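Local coordinates for protein 5-carboxyvanillate decarboxylase (Sphingomonas paucimobilis, PDB 4L6D) that probably catalyses the manganese-assisted removal of a carboxyl group from 5-carboxyvanillate, and binds vanillate directly on its metal ion, at residues 294-297 with 302-305; 58-63 with 296-301; 5-10 with 170-175; 62-65 with 71-74; 269-274 with 307-312. All blocks are in the same frame, centred on the assembly; numbering follows the deposited sequence.

Contact 1: residues 294-297 with 302-305; sequences WAID and PMAP. With MN (manganese (II) ion), chain I; VNL (4-hydroxy-3-methoxybenzoate), chain J.
Over one face of the peptide group that joins Pro-302 to Met-303 stands the CG2 methyl of Ile-296, 3.6 Å from Pro-302 O. The other flat group is the carboxylate of Asp-297. One of its corners, OD1, holds manganese at 2.1 Å, while OD2 stays 3.3 Å from the metal and is hydrogen-bonded to His-227. Vanillate O3, at 2.0 Å from manganese, and water 1 share the ion, and Glu-8 and His-174 complete its shell. Ile-296 lies between these two groups. With chi1 at -58° its CG1 branch lies beside the backbone N, and the extended remainder carries CD1 to the thioether arm of Met-303, 3.8 Å from CG and 4.1 Å from SD. Ile-296 N is fixed separately, by Glu-9 OE1. An alanine in place of Ile-296 would probably open a gap beside Met-303 and take away the methyl that lies against the Pro-302 carbonyl, giving the chain before the metal-binding aspartate more freedom to move. The contact thus closes the loop between strand 292-293 and helix 303-311 of the barrel upon itself. Its chemistry is divided between adjacent residues: Ile-296 meets the start of the helix by van der Waals contact, apolar against Met-303 and methyl-to-carbonyl against Pro-302, and Asp-297 does the polar work at the metal.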
# COMPACT_ATOMS: atom_id res chain seq x y z
N TRP A 294 -18.85 8.81 -2.25
CA TRP A 294 -19.00 7.90 -3.37
C TRP A 294 -18.39 8.48 -4.65
O TRP A 294 -18.36 9.70 -4.85
CB TRP A 294 -20.49 7.58 -3.54
CG TRP A 294 -20.82 6.71 -4.71
CD1 TRP A 294 -20.58 5.37 -4.84
CD2 TRP A 294 -21.45 7.13 -5.92
NE1 TRP A 294 -21.03 4.93 -6.06
CE2 TRP A 294 -21.58 5.99 -6.74
CE3 TRP A 294 -21.94 8.36 -6.39
CZ2 TRP A 294 -22.16 6.05 -8.00
CZ3 TRP A 294 -22.52 8.42 -7.64
CH2 TRP A 294 -22.63 7.26 -8.43
N ALA A 295 -17.91 7.60 -5.53
CA ALA A 295 -17.41 8.00 -6.84
C ALA A 295 -17.57 6.83 -7.81
O ALA A 295 -17.84 5.71 -7.39
CB ALA A 295 -15.95 8.44 -6.78
N ILE A 296 -17.37 7.09 -9.11
CA ILE A 296 -17.46 6.05 -10.13
C ILE A 296 -16.10 5.76 -10.76
O ILE A 296 -15.77 4.60 -11.03
CB ILE A 296 -18.46 6.42 -11.24
CG1 ILE A 296 -19.85 6.68 -10.66
CG2 ILE A 296 -18.49 5.32 -12.31
CD1 ILE A 296 -20.75 7.41 -11.63
N ASP A 297 -15.31 6.82 -10.97
CA ASP A 297 -14.12 6.76 -11.83
C ASP A 297 -14.50 6.58 -13.31
O ASP A 297 -13.79 5.91 -14.06
CB ASP A 297 -13.12 5.68 -11.38
CG ASP A 297 -11.70 6.19 -11.30
OD1 ASP A 297 -11.39 7.22 -11.94
OD2 ASP A 297 -10.88 5.56 -10.60
N PRO A 302 -17.46 1.67 -15.44
CA PRO A 302 -18.87 1.91 -15.79
C PRO A 302 -19.72 2.38 -14.61
O PRO A 302 -19.44 2.04 -13.46
CB PRO A 302 -19.34 0.53 -16.23
CG PRO A 302 -18.52 -0.41 -15.44
CD PRO A 302 -17.15 0.23 -15.40
N MET A 303 -20.76 3.13 -14.91
CA MET A 303 -21.60 3.72 -13.87
C MET A 303 -22.50 2.73 -13.14
O MET A 303 -22.60 2.81 -11.92
CB MET A 303 -22.45 4.86 -14.43
CG MET A 303 -21.61 5.97 -15.02
SD MET A 303 -22.57 7.47 -15.26
CE MET A 303 -21.76 8.21 -16.69
N ALA A 304 -23.14 1.81 -13.86
CA ALA A 304 -24.17 0.96 -13.22
C ALA A 304 -23.67 0.17 -12.01
O ALA A 304 -24.31 0.21 -10.96
CB ALA A 304 -24.87 0.04 -14.23
N PRO A 305 -22.52 -0.52 -12.12
CA PRO A 305 -22.08 -1.28 -10.94
C PRO A 305 -21.72 -0.36 -9.78
O PRO A 305 -21.94 -0.72 -8.62
CB PRO A 305 -20.83 -2.03 -11.42
CG PRO A 305 -20.87 -1.99 -12.90
CD PRO A 305 -21.71 -0.83 -13.32
MN MN I . -9.67 8.39 -11.74
C1 VNL J . -7.33 4.60 -15.58
CO1 VNL J . -8.25 4.40 -14.54
CO2 VNL J . -6.77 5.86 -15.84
CM1 VNL J . -8.64 5.49 -13.73
CM2 VNL J . -7.13 6.95 -15.04
OM VNL J . -6.64 8.22 -15.21
CZ VNL J . -8.10 6.75 -13.96
CC VNL J . -6.96 3.43 -16.46
CV VNL J . -5.68 8.49 -16.25
O1 VNL J . -7.65 2.38 -16.46
O2 VNL J . -5.99 3.56 -17.25
O3 VNL J . -8.65 7.90 -13.45
O HOH W 1 -10.93 10.00 -12.54

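Contact 2: residues 58-63 with 296-301; sequences GERLAE and IDYPYQ. With MN (manganese (II) ion), chain I; VNL (4-hydroxy-3-methoxybenzoate), chain J.
The loop that follows the last strand of the barrel, 292-293, carries a manganese ligand, and it is braced from the side where Tyr-298 meets Arg-60 and Glu-59 at the start of helix 59-67. The tyrosine presents its edge. CE2 lies 3.8 Å above the plane of the Arg-60 guanidinium, over its centre, with the two planes 73° apart, and CD2 comes within 3.6 Å of Arg-60 NH1. Closer to the helix, Arg-60 CG touches Tyr-298 CE2 at 3.7 Å. Fully anti at chi1 (-177°) and bent at chi3, the arginine reaches past the ring, and its NH2 is hydrogen-bonded to Ala-10 O on the first barrel strand. In amidohydrolase barrels, loops at the C-terminal ends of the strands form the active site, and this one, besides the metal ligand Asp-297, supplies Tyr-300. The ring of Tyr-300 lies face-on over vanillate, with ligand atom CM2 3.4 Å above its plane, and its hydroxyl is held by a hydrogen bond with Thr-77. The peptide bond before Pro-299 is cis, and Pro-299 CB lies 3.7 Å above the centre of the Tyr-298 ring. At the far end of that ring, the OH of Tyr-298 is 3.5 Å from Glu-59 CD; the carboxylate of Glu-59 is salt-bridged to Arg-52.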
# COMPACT_ATOMS: atom_id res chain seq x y z
N GLY A 58 -23.39 13.94 -23.89
CA GLY A 58 -23.88 12.85 -24.72
C GLY A 58 -24.01 11.54 -23.95
O GLY A 58 -24.89 11.43 -23.09
N GLU A 59 -23.15 10.58 -24.25
CA GLU A 59 -23.15 9.28 -23.57
C GLU A 59 -23.13 9.44 -22.05
O GLU A 59 -23.88 8.76 -21.34
CB GLU A 59 -21.96 8.43 -24.03
CG GLU A 59 -21.77 7.10 -23.26
CD GLU A 59 -20.45 6.40 -23.58
OE1 GLU A 59 -19.74 6.85 -24.52
OE2 GLU A 59 -20.11 5.41 -22.90
N ARG A 60 -22.30 10.36 -21.55
CA ARG A 60 -22.12 10.49 -20.11
C ARG A 60 -23.44 10.87 -19.42
O ARG A 60 -23.83 10.26 -18.43
CB ARG A 60 -21.03 11.52 -19.79
CG ARG A 60 -20.74 11.68 -18.30
CD ARG A 60 -19.88 12.91 -18.03
NE ARG A 60 -18.62 12.90 -18.77
CZ ARG A 60 -17.42 12.67 -18.24
NH1 ARG A 60 -17.27 12.43 -16.93
NH2 ARG A 60 -16.35 12.69 -19.02
N LEU A 61 -24.11 11.89 -19.95
CA LEU A 61 -25.38 12.31 -19.36
C LEU A 61 -26.47 11.24 -19.53
O LEU A 61 -27.28 11.03 -18.63
CB LEU A 61 -25.82 13.64 -19.96
CG LEU A 61 -26.95 14.38 -19.25
CD1 LEU A 61 -26.62 14.65 -17.78
CD2 LEU A 61 -27.21 15.69 -19.99
N ALA A 62 -26.48 10.58 -20.69
CA ALA A 62 -27.45 9.51 -20.91
C ALA A 62 -27.29 8.40 -19.87
O ALA A 62 -28.27 7.88 -19.34
CB ALA A 62 -27.33 8.94 -22.33
N GLU A 63 -26.04 8.06 -19.57
CA GLU A 63 -25.75 7.03 -18.58
C GLU A 63 -26.10 7.50 -17.17
O GLU A 63 -26.60 6.73 -16.34
CB GLU A 63 -24.29 6.61 -18.64
CG GLU A 63 -23.99 5.70 -19.80
CD GLU A 63 -24.38 4.27 -19.51
OE1 GLU A 63 -23.80 3.68 -18.57
OE2 GLU A 63 -25.27 3.74 -20.20
N ILE A 296 -17.37 7.09 -9.11
CA ILE A 296 -17.46 6.05 -10.13
C ILE A 296 -16.10 5.76 -10.76
O ILE A 296 -15.77 4.60 -11.03
CB ILE A 296 -18.46 6.42 -11.24
CG1 ILE A 296 -19.85 6.68 -10.66
CG2 ILE A 296 -18.49 5.32 -12.31
CD1 ILE A 296 -20.75 7.41 -11.63
N ASP A 297 -15.31 6.82 -10.97
CA ASP A 297 -14.12 6.76 -11.83
C ASP A 297 -14.50 6.58 -13.31
O ASP A 297 -13.79 5.91 -14.06
CB ASP A 297 -13.12 5.68 -11.38
CG ASP A 297 -11.70 6.19 -11.30
OD1 ASP A 297 -11.39 7.22 -11.94
OD2 ASP A 297 -10.88 5.56 -10.60
N TYR A 298 -15.61 7.18 -13.73
CA TYR A 298 -16.01 7.21 -15.13
C TYR A 298 -15.03 8.14 -15.89
O TYR A 298 -14.59 9.13 -15.32
CB TYR A 298 -17.44 7.73 -15.23
CG TYR A 298 -17.98 7.77 -16.63
CD1 TYR A 298 -18.62 6.67 -17.18
CD2 TYR A 298 -17.83 8.91 -17.43
CE1 TYR A 298 -19.10 6.69 -18.47
CE2 TYR A 298 -18.31 8.94 -18.72
CZ TYR A 298 -18.95 7.82 -19.23
OH TYR A 298 -19.43 7.83 -20.52
N PRO A 299 -14.69 7.83 -17.16
CA PRO A 299 -15.13 6.73 -18.02
C PRO A 299 -14.26 5.49 -17.93
O PRO A 299 -14.42 4.56 -18.73
CB PRO A 299 -15.03 7.34 -19.41
CG PRO A 299 -13.82 8.22 -19.32
CD PRO A 299 -13.89 8.81 -17.92
N TYR A 300 -13.34 5.47 -16.97
CA TYR A 300 -12.45 4.33 -16.82
C TYR A 300 -13.16 3.12 -16.21
O TYR A 300 -12.71 1.98 -16.36
CB TYR A 300 -11.22 4.74 -16.01
CG TYR A 300 -10.42 5.85 -16.68
CD1 TYR A 300 -9.61 5.58 -17.78
CD2 TYR A 300 -10.50 7.17 -16.23
CE1 TYR A 300 -8.89 6.60 -18.41
CE2 TYR A 300 -9.78 8.19 -16.86
CZ TYR A 300 -8.97 7.90 -17.94
OH TYR A 300 -8.25 8.89 -18.57
N GLN A 301 -14.27 3.38 -15.51
CA GLN A 301 -15.15 2.33 -15.00
C GLN A 301 -16.59 2.69 -15.35
O GLN A 301 -16.92 3.86 -15.53
CB GLN A 301 -15.00 2.17 -13.49
CG GLN A 301 -13.62 1.72 -13.11
CD GLN A 301 -13.55 1.03 -11.76
OE1 GLN A 301 -12.49 0.95 -11.16
NE2 GLN A 301 -14.68 0.48 -11.30
MN MN I . -9.67 8.39 -11.74
C1 VNL J . -7.33 4.60 -15.58
CO1 VNL J . -8.25 4.40 -14.54
CO2 VNL J . -6.77 5.86 -15.84
CM1 VNL J . -8.64 5.49 -13.73
CM2 VNL J . -7.13 6.95 -15.04
OM VNL J . -6.64 8.22 -15.21
CZ VNL J . -8.10 6.75 -13.96
CC VNL J . -6.96 3.43 -16.46
CV VNL J . -5.68 8.49 -16.25
O1 VNL J . -7.65 2.38 -16.46
O2 VNL J . -5.99 3.56 -17.25
O3 VNL J . -8.65 7.90 -13.45
O HOH W 1 -10.93 10.00 -12.54

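Contact 3: residues 5-10 with 170-175; sequences IATEEA and ALYIHP. With MN (manganese (II) ion), chain I; VNL (4-hydroxy-3-methoxybenzoate), chain J.
Metal coordination comes first: Glu-8 OE2 and His-174 NE2 each bind manganese at 2.2 Å. These two ligand atoms lie 3.0 Å apart because they share the ion, not because they bond to each other. The carboxylate and the imidazole are nearly perpendicular, their planes 79° apart. Vanillate O3, Asp-297 and water 1 fill the other positions. Hydrogen bonds then fix both ligands. Glu-8 OE1 accepts from Tyr-172 OH at 2.6 Å through its anti lone pair, and Ser-272 holds the same oxygen; Tyr-172 OH is also hydrogen-bonded to Thr-270 OG1. On the histidine, ND1 donates to Pro-175 O at 2.9 Å, which settles the rotation of the ring and leaves NE2 to the metal. The metal-bound water donates to the backbone Glu-8 O. Packing is the third kind. Tyr-172 CE2 lies 3.2 Å from Thr-7 O, and Glu-8 CG passes 3.6 Å from His-174 CD2. The extended Glu-8 chain, with chi1 at -158°, spans the distance between the strands. A phenylalanine in place of Tyr-172 would probably deprive both Glu-8 OE1 and Thr-270 of that partner and leave the carboxylate less firmly set. Strands 5-11 and 171-174 face each other across the barrel interior, with His-174 at the C-terminal end of its strand and Glu-8 just past the corner in strand 5-11: the metal site characteristic of the amidohydrolase fold.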
# COMPACT_ATOMS: atom_id res chain seq x y z
N ILE A 5 -23.81 11.96 -6.03
CA ILE A 5 -22.82 12.87 -6.58
C ILE A 5 -21.51 12.11 -6.72
O ILE A 5 -20.84 11.84 -5.73
CB ILE A 5 -22.64 14.12 -5.68
CG1 ILE A 5 -23.96 14.89 -5.54
CG2 ILE A 5 -21.52 15.01 -6.21
CD1 ILE A 5 -23.90 16.00 -4.49
N ALA A 6 -21.16 11.74 -7.95
CA ALA A 6 -19.94 10.97 -8.20
C ALA A 6 -18.72 11.90 -8.19
O ALA A 6 -18.71 12.91 -8.89
CB ALA A 6 -20.05 10.25 -9.54
N THR A 7 -17.70 11.58 -7.40
CA THR A 7 -16.64 12.56 -7.14
C THR A 7 -15.29 12.40 -7.84
O THR A 7 -14.40 13.23 -7.60
CB THR A 7 -16.36 12.70 -5.63
OG1 THR A 7 -16.07 11.41 -5.07
CG2 THR A 7 -17.58 13.30 -4.92
N GLU A 8 -15.12 11.39 -8.69
CA GLU A 8 -13.83 11.22 -9.38
C GLU A 8 -14.03 10.97 -10.86
O GLU A 8 -13.60 9.96 -11.41
CB GLU A 8 -12.99 10.07 -8.78
CG GLU A 8 -11.48 10.24 -9.10
CD GLU A 8 -10.65 9.03 -8.70
OE1 GLU A 8 -10.55 8.74 -7.49
OE2 GLU A 8 -10.09 8.36 -9.60
N GLU A 9 -14.69 11.93 -11.52
CA GLU A 9 -15.21 11.68 -12.85
C GLU A 9 -14.38 12.47 -13.84
O GLU A 9 -14.43 13.69 -13.88
CB GLU A 9 -16.70 12.02 -12.90
CG GLU A 9 -17.46 11.43 -11.68
CD GLU A 9 -17.07 9.99 -11.41
OE1 GLU A 9 -16.78 9.64 -10.23
OE2 GLU A 9 -17.02 9.20 -12.38
N ALA A 10 -13.60 11.74 -14.62
CA ALA A 10 -12.60 12.32 -15.50
C ALA A 10 -13.20 12.94 -16.75
O ALA A 10 -14.19 12.44 -17.30
CB ALA A 10 -11.59 11.25 -15.90
N ALA A 170 -10.93 22.18 -1.28
CA ALA A 170 -10.37 20.86 -1.07
C ALA A 170 -9.54 20.44 -2.30
O ALA A 170 -9.91 20.75 -3.43
CB ALA A 170 -11.47 19.85 -0.81
N LEU A 171 -8.41 19.78 -2.06
CA LEU A 171 -7.57 19.27 -3.14
C LEU A 171 -7.70 17.76 -3.26
O LEU A 171 -7.33 17.02 -2.35
CB LEU A 171 -6.11 19.64 -2.90
CG LEU A 171 -5.12 19.03 -3.90
CD1 LEU A 171 -5.30 19.61 -5.31
CD2 LEU A 171 -3.69 19.26 -3.43
N TYR A 172 -8.22 17.30 -4.40
CA TYR A 172 -8.26 15.88 -4.70
C TYR A 172 -6.90 15.51 -5.26
O TYR A 172 -6.51 16.02 -6.31
CB TYR A 172 -9.36 15.62 -5.74
CG TYR A 172 -9.93 14.21 -5.75
CD1 TYR A 172 -9.11 13.10 -5.89
CD2 TYR A 172 -11.31 14.01 -5.62
CE1 TYR A 172 -9.64 11.82 -5.92
CE2 TYR A 172 -11.85 12.74 -5.65
CZ TYR A 172 -11.01 11.65 -5.79
OH TYR A 172 -11.57 10.40 -5.81
N ILE A 173 -6.16 14.67 -4.55
CA ILE A 173 -4.90 14.16 -5.10
C ILE A 173 -5.19 12.83 -5.76
O ILE A 173 -5.22 11.78 -5.11
CB ILE A 173 -3.77 14.05 -4.05
CG1 ILE A 173 -3.50 15.42 -3.42
CG2 ILE A 173 -2.51 13.54 -4.72
CD1 ILE A 173 -2.43 15.39 -2.32
N HIS A 174 -5.42 12.91 -7.07
CA HIS A 174 -5.72 11.77 -7.92
C HIS A 174 -4.41 11.05 -8.24
O HIS A 174 -3.35 11.66 -8.16
CB HIS A 174 -6.36 12.32 -9.20
CG HIS A 174 -6.88 11.27 -10.13
ND1 HIS A 174 -6.07 10.61 -11.04
CD2 HIS A 174 -8.12 10.75 -10.29
CE1 HIS A 174 -6.80 9.74 -11.72
NE2 HIS A 174 -8.05 9.81 -11.28
N PRO A 175 -4.45 9.76 -8.59
CA PRO A 175 -3.19 9.12 -8.98
C PRO A 175 -2.60 9.59 -10.31
O PRO A 175 -3.24 10.23 -11.15
CB PRO A 175 -3.56 7.63 -9.08
CG PRO A 175 -4.81 7.49 -8.25
CD PRO A 175 -5.54 8.78 -8.40
MN MN I . -9.67 8.39 -11.74
C1 VNL J . -7.33 4.60 -15.58
CO1 VNL J . -8.25 4.40 -14.54
CO2 VNL J . -6.77 5.86 -15.84
CM1 VNL J . -8.64 5.49 -13.73
CM2 VNL J . -7.13 6.95 -15.04
OM VNL J . -6.64 8.22 -15.21
CZ VNL J . -8.10 6.75 -13.96
CC VNL J . -6.96 3.43 -16.46
CV VNL J . -5.68 8.49 -16.25
O1 VNL J . -7.65 2.38 -16.46
O2 VNL J . -5.99 3.56 -17.25
O3 VNL J . -8.65 7.90 -13.45
O HOH W 1 -10.93 10.00 -12.54

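Contact 4: residues 62-65 with 71-74; sequences AEMD and MHLL
Two side-chain torsions bring Met-64 to His-72. At chi1 -69° the methionine CG stands anti to its carbonyl carbon and leaves the helix toward the strand, and the extended chi2 carries the sulfur over one face of the imidazole, 3.8 Å from its centroid and only 14° off the ring normal, a Met-aromatic contact of the face type. At the end of the chain, chi3 at 65° turns the terminal methyl to the strand backbone. The ring atom nearest the sulfur is CD2, at 3.7 Å from SD, which shifts it somewhat toward that rim. Before the sulfur, Met-64 CG touches His-72 NE2 at 3.6 Å. Beyond it, CE settles against the chain itself, 3.7 Å from His-72 N and 3.8 Å from Met-71 CA, while Met-71 CB points away from the helix. Helix 59-67 here packs on the outer side of the barrel strand that follows it, 71-76, and Met-303 of helix 303-311 touches both Met-64 and His-72. Phe-111 of the next strand adjoins the pair as well. The sulfur meets the face of the ring while the nitrogens have polar partners. Within residues 62-65 and 71-74 there is no hydrogen bond, and the helix adds a weak one from Arg-60 to His-72 ND1; the union rests mainly on dispersion and on the polarisable sulfur.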
# COMPACT_ATOMS: atom_id res chain seq x y z
N ALA A 62 -26.48 10.58 -20.69
CA ALA A 62 -27.45 9.51 -20.91
C ALA A 62 -27.29 8.40 -19.87
O ALA A 62 -28.27 7.88 -19.34
CB ALA A 62 -27.33 8.94 -22.33
N GLU A 63 -26.04 8.06 -19.57
CA GLU A 63 -25.75 7.03 -18.58
C GLU A 63 -26.10 7.50 -17.17
O GLU A 63 -26.60 6.73 -16.34
CB GLU A 63 -24.29 6.61 -18.64
CG GLU A 63 -23.99 5.70 -19.80
CD GLU A 63 -24.38 4.27 -19.51
OE1 GLU A 63 -23.80 3.68 -18.57
OE2 GLU A 63 -25.27 3.74 -20.20
N MET A 64 -25.83 8.77 -16.88
CA MET A 64 -26.27 9.33 -15.60
C MET A 64 -27.78 9.22 -15.46
O MET A 64 -28.29 8.81 -14.43
CB MET A 64 -25.81 10.78 -15.45
CG MET A 64 -24.29 10.92 -15.28
SD MET A 64 -23.71 12.60 -15.59
CE MET A 64 -24.52 13.49 -14.25
N ASP A 65 -28.50 9.56 -16.52
CA ASP A 65 -29.95 9.52 -16.47
C ASP A 65 -30.49 8.10 -16.29
O ASP A 65 -31.40 7.88 -15.48
CB ASP A 65 -30.56 10.19 -17.71
CG ASP A 65 -30.39 11.70 -17.70
OD1 ASP A 65 -30.18 12.27 -16.61
OD2 ASP A 65 -30.48 12.32 -18.78
N MET A 71 -25.26 13.90 -10.22
CA MET A 71 -24.13 14.72 -10.64
C MET A 71 -22.82 13.98 -10.84
O MET A 71 -22.55 12.96 -10.20
CB MET A 71 -23.85 15.83 -9.61
CG MET A 71 -25.02 16.77 -9.34
SD MET A 71 -24.58 18.12 -8.23
CE MET A 71 -23.75 19.21 -9.39
N HIS A 72 -22.00 14.52 -11.73
CA HIS A 72 -20.57 14.23 -11.75
C HIS A 72 -19.81 15.45 -11.30
O HIS A 72 -20.06 16.57 -11.78
CB HIS A 72 -20.08 13.93 -13.16
CG HIS A 72 -20.32 12.52 -13.61
ND1 HIS A 72 -19.67 11.98 -14.70
CD2 HIS A 72 -21.15 11.56 -13.15
CE1 HIS A 72 -20.07 10.74 -14.87
NE2 HIS A 72 -20.99 10.46 -13.96
N LEU A 73 -18.87 15.24 -10.38
CA LEU A 73 -17.82 16.21 -10.09
C LEU A 73 -16.66 15.92 -11.04
O LEU A 73 -15.96 14.91 -10.90
CB LEU A 73 -17.37 16.10 -8.63
CG LEU A 73 -16.20 16.97 -8.19
CD1 LEU A 73 -16.57 18.47 -8.20
CD2 LEU A 73 -15.72 16.53 -6.80
N LEU A 74 -16.51 16.79 -12.03
CA LEU A 74 -15.55 16.57 -13.12
C LEU A 74 -14.15 17.02 -12.72
O LEU A 74 -13.98 18.00 -11.99
CB LEU A 74 -15.98 17.34 -14.37
CG LEU A 74 -17.38 17.05 -14.90
CD1 LEU A 74 -17.77 18.05 -15.99
CD2 LEU A 74 -17.47 15.63 -15.45

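Contact 5: residues 269-274 with 307-312; sequences ITTSGV and VQFIRT
Phe-309 leaves helix 303-311 with its CB directed toward the turn at 271-274. Its CG is anti to the backbone N, with chi1 at 153°, and this swings the ring out from the helix. The first contact comes at CE2, which lies 3.8 Å from Thr-271 CB and 3.7 Å from Thr-271 OG1, the hydroxyl oxygen sitting at the ring edge, near its plane. At the tip, CZ reaches Val-274 O at 3.7 Å. Thus two adjacent ring atoms, CE2 and CZ, touch the two ends of a type II beta turn, closed by a bond from Val-274 N to Thr-271 O of 3.0 Å, with Gly-273 at its positive-phi position. His-277 meets the same ring, its plane about 20° away. On the turn, Thr-271 OG1 accepts a weak hydrogen bond from Ala-295 N. The helix ends just beyond: Thr-312 OG1, at 2.7 Å, and Thr-312 N both grip Gln-308 O, from opposite faces of its plane. The last turns of the helix thus pack against the turn that follows strand 267-270. Because the ring edge carries partial positive charge, meeting it with Thr-271 OG1 is probably mildly favourable, although the contact is not a hydrogen bond.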
# COMPACT_ATOMS: atom_id res chain seq x y z
N ILE A 269 -12.01 10.61 1.92
CA ILE A 269 -11.75 9.60 0.90
C ILE A 269 -12.95 9.39 0.01
O ILE A 269 -14.07 9.76 0.36
CB ILE A 269 -11.31 8.23 1.51
CG1 ILE A 269 -12.47 7.51 2.20
CG2 ILE A 269 -10.17 8.44 2.50
CD1 ILE A 269 -12.16 6.05 2.51
N THR A 270 -12.71 8.79 -1.16
CA THR A 270 -13.81 8.33 -2.01
C THR A 270 -13.68 6.86 -2.32
O THR A 270 -12.62 6.26 -2.13
CB THR A 270 -13.94 9.11 -3.34
OG1 THR A 270 -13.12 8.50 -4.34
CG2 THR A 270 -13.58 10.59 -3.17
N THR A 271 -14.77 6.28 -2.81
CA THR A 271 -14.85 4.85 -3.09
C THR A 271 -14.52 4.50 -4.54
O THR A 271 -14.78 3.37 -4.95
CB THR A 271 -16.27 4.32 -2.80
OG1 THR A 271 -17.20 4.93 -3.70
CG2 THR A 271 -16.69 4.66 -1.35
N SER A 272 -13.98 5.44 -5.32
CA SER A 272 -13.68 5.16 -6.73
C SER A 272 -12.90 3.86 -6.88
O SER A 272 -11.89 3.65 -6.21
CB SER A 272 -12.88 6.30 -7.35
OG SER A 272 -11.75 6.60 -6.54
N GLY A 273 -13.37 2.98 -7.75
CA GLY A 273 -12.62 1.76 -8.02
C GLY A 273 -12.53 0.74 -6.90
O GLY A 273 -11.79 -0.23 -7.03
N VAL A 274 -13.27 0.95 -5.81
CA VAL A 274 -13.28 0.01 -4.69
C VAL A 274 -14.73 -0.22 -4.27
O VAL A 274 -15.21 0.30 -3.25
CB VAL A 274 -12.43 0.51 -3.50
CG1 VAL A 274 -12.40 -0.55 -2.38
CG2 VAL A 274 -11.01 0.83 -3.98
N VAL A 307 -23.04 2.58 -9.03
CA VAL A 307 -24.32 3.01 -8.49
C VAL A 307 -24.96 1.92 -7.64
O VAL A 307 -25.42 2.17 -6.52
CB VAL A 307 -25.26 3.45 -9.63
CG1 VAL A 307 -26.70 3.63 -9.13
CG2 VAL A 307 -24.74 4.74 -10.27
N GLN A 308 -24.98 0.70 -8.17
CA GLN A 308 -25.64 -0.39 -7.45
C GLN A 308 -24.89 -0.75 -6.18
O GLN A 308 -25.51 -1.13 -5.19
CB GLN A 308 -25.87 -1.56 -8.40
CG GLN A 308 -26.84 -1.14 -9.49
CD GLN A 308 -26.99 -2.12 -10.63
OE1 GLN A 308 -26.63 -3.30 -10.53
NE2 GLN A 308 -27.54 -1.63 -11.74
N PHE A 309 -23.57 -0.56 -6.20
CA PHE A 309 -22.74 -0.75 -5.01
C PHE A 309 -23.22 0.13 -3.85
O PHE A 309 -23.45 -0.36 -2.73
CB PHE A 309 -21.27 -0.51 -5.37
CG PHE A 309 -20.40 -0.03 -4.23
CD1 PHE A 309 -20.05 -0.86 -3.17
CD2 PHE A 309 -19.90 1.28 -4.25
CE1 PHE A 309 -19.22 -0.40 -2.14
CE2 PHE A 309 -19.07 1.74 -3.23
CZ PHE A 309 -18.74 0.90 -2.17
N ILE A 310 -23.41 1.43 -4.10
CA ILE A 310 -23.84 2.30 -3.02
C ILE A 310 -25.34 2.15 -2.69
O ILE A 310 -25.72 2.18 -1.51
CB ILE A 310 -23.41 3.78 -3.24
CG1 ILE A 310 -23.74 4.64 -2.02
CG2 ILE A 310 -24.07 4.36 -4.47
CD1 ILE A 310 -23.03 4.22 -0.76
N ARG A 311 -26.19 1.94 -3.70
CA ARG A 311 -27.62 1.78 -3.44
C ARG A 311 -27.91 0.56 -2.57
O ARG A 311 -28.92 0.52 -1.86
CB ARG A 311 -28.43 1.68 -4.74
CG ARG A 311 -28.55 3.00 -5.52
CD ARG A 311 -29.67 2.83 -6.55
NE ARG A 311 -29.65 3.84 -7.61
CZ ARG A 311 -30.09 5.08 -7.47
NH1 ARG A 311 -30.58 5.50 -6.31
NH2 ARG A 311 -30.04 5.92 -8.51
N THR A 312 -27.05 -0.45 -2.65
CA THR A 312 -27.25 -1.67 -1.88
C THR A 312 -26.34 -1.78 -0.66
O THR A 312 -26.29 -2.84 -0.03
CB THR A 312 -27.03 -2.93 -2.74
OG1 THR A 312 -25.66 -2.95 -3.20
CG2 THR A 312 -27.97 -2.94 -3.94

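All five contacts are mainly buried, but contact 3 is the most central, about 4 Å from the chain centre, whereas the other four centres lie about 15 to 17 Å out; exposed residues enter only at Pro-302 in contact 1 and Glu-59 in contact 2. Contact 3 is polar and metal-bound. Contacts 1 and 2 share Ile-296 and Asp-297 and connect the manganese to outer helices, by apolar packing in contact 1 and a tyrosine edge over a guanidinium in contact 2. Contacts 2 and 4 use helix 59-67, contacts 1 and 5 helix 303-311; Met-303 of contact 1 touches residues of contacts 2 and 4. Ser-272 hydrogen-bonds contact 5 to contact 3.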